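Alpha-catenin-like protein hmp-1 (Caenorhabditis elegans, PDB 5H5M) links the cadherin–beta-catenin complex to actin filaments at adherens junctions, supporting cell migration and cell shape changes during embryonic body enclosure and elongation. Local coordinates at residues A[122-134]-A[217-231]. Numbering follows the deposited sequence.
Sequences AFLDTRTPLILLI and KNAWFDKVRLLTTAL
Thr228 OG1 joins the two segments through a water: it donates to Val224 O one turn back at 2.7 Å and accepts from a water that also bonds Thr126 OG1. Val224 O is thus gripped twice, Thr228 N and OG1 reaching it from opposite faces of its carbonyl plane; threonine suits a helix flank, its hydroxyl folding back onto the backbone. A second water donates to Thr126 O and accepts from Trp220 NE1 (2.8 Å), which gives the N-H of the buried indole a partner.

Phe221 is clasped between unlike neighbours. Over one face the Arg127 guanidinium lies nearly flat, planes 17° apart and CZ 4.5 Å from the ring centroid, an off-centre cation-pi stack reached by a chain extended from CG to NE. Over the opposite face comes Leu130 CD2, a CH-pi contact at 4.2 Å from the centroid; the same methyl touches Trp220 CD1. With an alanine at Phe221 the Arg127 guanidinium is likely to lose its stacking surface and a gap to open beside Leu130 CD2.

At the other end, Phe123, just past helix 92-122, points its CA–CB bond toward helix 207-233, and CG anti to the carbonyl carbon (chi1 -68°) carries the ring to Leu231 CD1 and to Leu227 CD2, which lies at the ring edge, 3.9 Å from Phe123 CZ. Asp125 caps the next helix, OD1 accepting from Thr128 N and OD2 from Thr128 OG1. Segments 128-134 and 217-231 run antiparallel, their axes at 174°, where helices 128-137 and 207-233 pack within a helical bundle of the M domain, an architecture typical of the vinculin/alpha-catenin family.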
loop_
_atom_site.group_PDB
_atom_site.type_symbol
_atom_site.label_atom_id
_atom_site.label_comp_id
_atom_site.label_asym_id
_atom_site.label_seq_id
_atom_site.Cartn_x
_atom_site.Cartn_y
_atom_site.Cartn_z
ATOM N N ALA A 122 0.577 -4.285 -3.758
ATOM C CA ALA A 122 1.533 -4.521 -4.836
ATOM C C ALA A 122 2.852 -5.124 -4.364
ATOM O O ALA A 122 3.519 -5.827 -5.122
ATOM C CB ALA A 122 1.796 -3.223 -5.586
ATOM N N PHE A 123 3.224 -4.858 -3.115
ATOM C CA PHE A 123 4.546 -5.239 -2.626
ATOM C C PHE A 123 4.510 -6.291 -1.520
ATOM O O PHE A 123 5.515 -6.516 -0.846
ATOM C CB PHE A 123 5.301 -3.995 -2.142
ATOM C CG PHE A 123 5.669 -3.050 -3.252
ATOM C CD1 PHE A 123 4.743 -2.137 -3.741
ATOM C CD2 PHE A 123 6.932 -3.090 -3.826
ATOM C CE1 PHE A 123 5.071 -1.276 -4.778
ATOM C CE2 PHE A 123 7.268 -2.232 -4.863
ATOM C CZ PHE A 123 6.336 -1.324 -5.341
ATOM N N LEU A 124 3.367 -6.948 -1.342
ATOM C CA LEU A 124 3.267 -7.989 -0.321
ATOM C C LEU A 124 4.060 -9.236 -0.711
ATOM O O LEU A 124 4.399 -10.047 0.146
ATOM C CB LEU A 124 1.799 -8.350 -0.039
ATOM C CG LEU A 124 0.899 -9.132 -1.005
ATOM C CD1 LEU A 124 1.127 -10.636 -0.922
ATOM C CD2 LEU A 124 -0.561 -8.817 -0.702
ATOM N N ASP A 125 4.350 -9.390 -1.999
ATOM C CA ASP A 125 5.122 -10.539 -2.467
ATOM C C ASP A 125 5.808 -10.238 -3.792
ATOM O O ASP A 125 5.256 -10.496 -4.861
ATOM C CB ASP A 125 4.223 -11.770 -2.603
ATOM C CG ASP A 125 5.008 -13.045 -2.862
ATOM O OD1 ASP A 125 6.254 -12.984 -2.936
ATOM O OD2 ASP A 125 4.374 -14.116 -2.974
ATOM N N THR A 126 7.021 -9.703 -3.713
ATOM C CA THR A 126 7.757 -9.297 -4.906
ATOM C C THR A 126 8.737 -10.368 -5.389
ATOM O O THR A 126 9.431 -10.175 -6.387
ATOM C CB THR A 126 8.535 -7.992 -4.660
ATOM O OG1 THR A 126 9.414 -8.167 -3.542
ATOM C CG2 THR A 126 7.581 -6.846 -4.381
ATOM N N ARG A 127 8.794 -11.494 -4.686
ATOM C CA ARG A 127 9.728 -12.554 -5.057
ATOM C C ARG A 127 9.074 -13.682 -5.854
ATOM O O ARG A 127 9.586 -14.078 -6.903
ATOM C CB ARG A 127 10.410 -13.134 -3.811
ATOM C CG ARG A 127 11.924 -13.228 -3.958
ATOM C CD ARG A 127 12.594 -14.071 -2.878
ATOM N NE ARG A 127 13.882 -14.601 -3.331
ATOM C CZ ARG A 127 15.000 -13.887 -3.444
ATOM N NH1 ARG A 127 15.012 -12.597 -3.131
ATOM N NH2 ARG A 127 16.117 -14.468 -3.868
ATOM N N THR A 128 7.942 -14.180 -5.366
ATOM C CA THR A 128 7.312 -15.377 -5.928
ATOM C C THR A 128 7.011 -15.354 -7.437
ATOM O O THR A 128 7.278 -16.346 -8.116
ATOM C CB THR A 128 5.994 -15.700 -5.180
ATOM O OG1 THR A 128 6.253 -15.815 -3.776
ATOM C CG2 THR A 128 5.393 -17.004 -5.680
ATOM N N PRO A 129 6.459 -14.244 -7.972
ATOM C CA PRO A 129 6.135 -14.288 -9.405
ATOM C C PRO A 129 7.327 -14.600 -10.314
ATOM O O PRO A 129 7.163 -15.347 -11.277
ATOM C CB PRO A 129 5.607 -12.879 -9.688
ATOM C CG PRO A 129 5.078 -12.408 -8.385
ATOM C CD PRO A 129 5.993 -12.989 -7.348
ATOM N N LEU A 130 8.498 -14.043 -10.011
ATOM C CA LEU A 130 9.685 -14.307 -10.817
ATOM C C LEU A 130 10.242 -15.701 -10.541
ATOM O O LEU A 130 10.703 -16.384 -11.455
ATOM C CB LEU A 130 10.764 -13.255 -10.561
ATOM C CG LEU A 130 12.028 -13.425 -11.407
ATOM C CD1 LEU A 130 11.666 -13.539 -12.881
ATOM C CD2 LEU A 130 13.006 -12.281 -11.180
ATOM N N ILE A 131 10.197 -16.118 -9.279
ATOM C CA ILE A 131 10.677 -17.438 -8.892
ATOM C C ILE A 131 9.879 -18.538 -9.583
ATOM O O ILE A 131 10.451 -19.491 -10.111
ATOM C CB ILE A 131 10.611 -17.633 -7.364
ATOM C CG1 ILE A 131 11.579 -16.675 -6.672
ATOM C CG2 ILE A 131 10.935 -19.070 -6.988
ATOM C CD1 ILE A 131 13.005 -16.793 -7.171
ATOM N N LEU A 132 8.557 -18.399 -9.588
ATOM C CA LEU A 132 7.700 -19.364 -10.268
ATOM C C LEU A 132 7.977 -19.373 -11.768
ATOM O O LEU A 132 7.905 -20.420 -12.415
ATOM C CB LEU A 132 6.224 -19.061 -10.005
ATOM C CG LEU A 132 5.724 -19.349 -8.587
ATOM C CD1 LEU A 132 4.230 -19.082 -8.477
ATOM C CD2 LEU A 132 6.052 -20.779 -8.175
ATOM N N LEU A 133 8.296 -18.204 -12.317
ATOM C CA LEU A 133 8.629 -18.093 -13.732
ATOM C C LEU A 133 9.905 -18.868 -14.044
ATOM O O LEU A 133 9.930 -19.699 -14.953
ATOM C CB LEU A 133 8.784 -16.624 -14.141
ATOM C CG LEU A 133 9.206 -16.346 -15.585
ATOM C CD1 LEU A 133 8.297 -17.061 -16.566
ATOM C CD2 LEU A 133 9.221 -14.846 -15.869
ATOM N N ILE A 134 10.955 -18.597 -13.276
ATOM C CA ILE A 134 12.254 -19.232 -13.474
ATOM C C ILE A 134 12.183 -20.751 -13.329
ATOM O O ILE A 134 12.769 -21.483 -14.125
ATOM C CB ILE A 134 13.299 -18.678 -12.481
ATOM C CG1 ILE A 134 13.485 -17.178 -12.698
ATOM C CG2 ILE A 134 14.629 -19.400 -12.624
ATOM C CD1 ILE A 134 14.595 -16.574 -11.875
ATOM N N LYS A 217 17.621 -12.117 -13.416
ATOM C CA LYS A 217 16.971 -12.319 -12.126
ATOM C C LYS A 217 17.548 -11.395 -11.063
ATOM O O LYS A 217 16.811 -10.711 -10.357
ATOM C CB LYS A 217 17.112 -13.774 -11.682
ATOM C CG LYS A 217 16.720 -14.029 -10.238
ATOM C CD LYS A 217 17.310 -15.346 -9.755
ATOM C CE LYS A 217 17.030 -15.582 -8.283
ATOM N NZ LYS A 217 17.611 -16.873 -7.817
ATOM N N ASN A 218 18.872 -11.372 -10.966
ATOM C CA ASN A 218 19.548 -10.586 -9.944
ATOM C C ASN A 218 19.423 -9.083 -10.177
ATOM O O ASN A 218 19.259 -8.317 -9.229
ATOM C CB ASN A 218 21.021 -10.991 -9.862
ATOM C CG ASN A 218 21.201 -12.407 -9.348
ATOM O OD1 ASN A 218 20.452 -12.865 -8.484
ATOM N ND2 ASN A 218 22.189 -13.113 -9.886
ATOM N N ALA A 219 19.495 -8.665 -11.439
ATOM C CA ALA A 219 19.321 -7.258 -11.775
ATOM C C ALA A 219 17.917 -6.799 -11.397
ATOM O O ALA A 219 17.728 -5.689 -10.900
ATOM C CB ALA A 219 19.583 -7.020 -13.252
ATOM N N TRP A 220 16.939 -7.670 -11.625
ATOM C CA TRP A 220 15.552 -7.365 -11.304
ATOM C C TRP A 220 15.348 -7.206 -9.800
ATOM O O TRP A 220 14.816 -6.193 -9.341
ATOM C CB TRP A 220 14.621 -8.453 -11.846
ATOM C CG TRP A 220 13.192 -8.230 -11.467
ATOM C CD1 TRP A 220 12.523 -8.789 -10.413
ATOM C CD2 TRP A 220 12.257 -7.369 -12.123
ATOM N NE1 TRP A 220 11.229 -8.336 -10.382
ATOM C CE2 TRP A 220 11.037 -7.463 -11.422
ATOM C CE3 TRP A 220 12.329 -6.532 -13.242
ATOM C CZ2 TRP A 220 9.901 -6.750 -11.799
ATOM C CZ3 TRP A 220 11.196 -5.826 -13.619
ATOM C CH2 TRP A 220 10.000 -5.939 -12.899
ATOM N N PHE A 221 15.774 -8.207 -9.037
ATOM C CA PHE A 221 15.606 -8.186 -7.586
ATOM C C PHE A 221 16.385 -7.049 -6.923
ATOM O O PHE A 221 15.977 -6.548 -5.878
ATOM C CB PHE A 221 16.021 -9.529 -6.978
ATOM C CG PHE A 221 14.966 -10.593 -7.087
ATOM C CD1 PHE A 221 13.621 -10.256 -7.079
ATOM C CD2 PHE A 221 15.317 -11.930 -7.198
ATOM C CE1 PHE A 221 12.645 -11.234 -7.177
ATOM C CE2 PHE A 221 14.345 -12.912 -7.296
ATOM C CZ PHE A 221 13.008 -12.562 -7.285
ATOM N N ASP A 222 17.499 -6.642 -7.527
ATOM C CA ASP A 222 18.258 -5.499 -7.023
ATOM C C ASP A 222 17.468 -4.198 -7.175
ATOM O O ASP A 222 17.474 -3.355 -6.278
ATOM C CB ASP A 222 19.604 -5.370 -7.741
ATOM C CG ASP A 222 20.594 -6.451 -7.337
ATOM O OD1 ASP A 222 20.350 -7.147 -6.329
ATOM O OD2 ASP A 222 21.626 -6.597 -8.029
ATOM N N LYS A 223 16.795 -4.041 -8.311
ATOM C CA LYS A 223 16.017 -2.835 -8.584
ATOM C C LYS A 223 14.740 -2.785 -7.751
ATOM O O LYS A 223 14.356 -1.723 -7.260
ATOM C CB LYS A 223 15.662 -2.738 -10.069
ATOM C CG LYS A 223 16.847 -2.642 -11.010
ATOM C CD LYS A 223 17.623 -1.358 -10.808
ATOM C CE LYS A 223 18.778 -1.260 -11.791
ATOM N NZ LYS A 223 19.582 -0.028 -11.571
ATOM N N VAL A 224 14.081 -3.931 -7.599
ATOM C CA VAL A 224 12.871 -4.010 -6.787
ATOM C C VAL A 224 13.182 -3.691 -5.322
ATOM O O VAL A 224 12.423 -2.987 -4.655
ATOM C CB VAL A 224 12.207 -5.401 -6.893
ATOM C CG1 VAL A 224 11.182 -5.607 -5.779
ATOM C CG2 VAL A 224 11.560 -5.573 -8.259
ATOM N N ARG A 225 14.306 -4.203 -4.834
ATOM C CA ARG A 225 14.736 -3.947 -3.464
ATOM C C ARG A 225 14.963 -2.453 -3.249
ATOM O O ARG A 225 14.549 -1.884 -2.239
ATOM C CB ARG A 225 16.008 -4.737 -3.148
ATOM C CG ARG A 225 16.520 -4.572 -1.726
ATOM C CD ARG A 225 17.639 -5.562 -1.426
ATOM N NE ARG A 225 17.168 -6.946 -1.456
ATOM C CZ ARG A 225 17.436 -7.815 -2.429
ATOM N NH1 ARG A 225 18.182 -7.451 -3.463
ATOM N NH2 ARG A 225 16.959 -9.052 -2.367
ATOM N N LEU A 226 15.622 -1.830 -4.219
ATOM C CA LEU A 226 15.846 -0.392 -4.220
ATOM C C LEU A 226 14.520 0.367 -4.174
ATOM O O LEU A 226 14.346 1.288 -3.380
ATOM C CB LEU A 226 16.647 0.011 -5.463
ATOM C CG LEU A 226 16.798 1.507 -5.737
ATOM C CD1 LEU A 226 17.428 2.157 -4.540
ATOM C CD2 LEU A 226 17.647 1.758 -6.971
ATOM N N LEU A 227 13.586 -0.033 -5.029
ATOM C CA LEU A 227 12.301 0.642 -5.141
ATOM C C LEU A 227 11.479 0.490 -3.866
ATOM O O LEU A 227 10.842 1.441 -3.408
ATOM C CB LEU A 227 11.520 0.101 -6.339
ATOM C CG LEU A 227 10.065 0.562 -6.446
ATOM C CD1 LEU A 227 10.001 2.066 -6.628
ATOM C CD2 LEU A 227 9.338 -0.155 -7.578
ATOM N N THR A 228 11.500 -0.712 -3.300
ATOM C CA THR A 228 10.750 -0.997 -2.084
ATOM C C THR A 228 11.269 -0.148 -0.933
ATOM O O THR A 228 10.490 0.414 -0.161
ATOM C CB THR A 228 10.833 -2.485 -1.700
ATOM O OG1 THR A 228 10.469 -3.291 -2.827
ATOM C CG2 THR A 228 9.900 -2.787 -0.536
ATOM N N THR A 229 12.589 -0.047 -0.833
ATOM C CA THR A 229 13.213 0.760 0.203
ATOM C C THR A 229 12.840 2.231 0.035
ATOM O O THR A 229 12.467 2.901 0.999
ATOM C CB THR A 229 14.741 0.625 0.181
ATOM O OG1 THR A 229 15.098 -0.745 0.388
ATOM C CG2 THR A 229 15.358 1.465 1.290
ATOM N N ALA A 230 12.936 2.726 -1.194
ATOM C CA ALA A 230 12.638 4.128 -1.469
ATOM C C ALA A 230 11.185 4.472 -1.127
ATOM O O ALA A 230 10.915 5.530 -0.556
ATOM C CB ALA A 230 12.937 4.452 -2.919
ATOM N N LEU A 231 10.262 3.571 -1.456
ATOM C CA LEU A 231 8.840 3.765 -1.163
ATOM C C LEU A 231 8.527 3.780 0.332
ATOM O O LEU A 231 7.685 4.557 0.785
ATOM C CB LEU A 231 7.998 2.683 -1.844
ATOM C CG LEU A 231 7.738 2.890 -3.336
ATOM C CD1 LEU A 231 6.969 1.717 -3.897
ATOM C CD2 LEU A 231 6.982 4.188 -3.575
HETATM O O HOH W 1 9.241 -8.315 -8.406
HETATM O O HOH W 2 10.661 -6.106 -2.483
#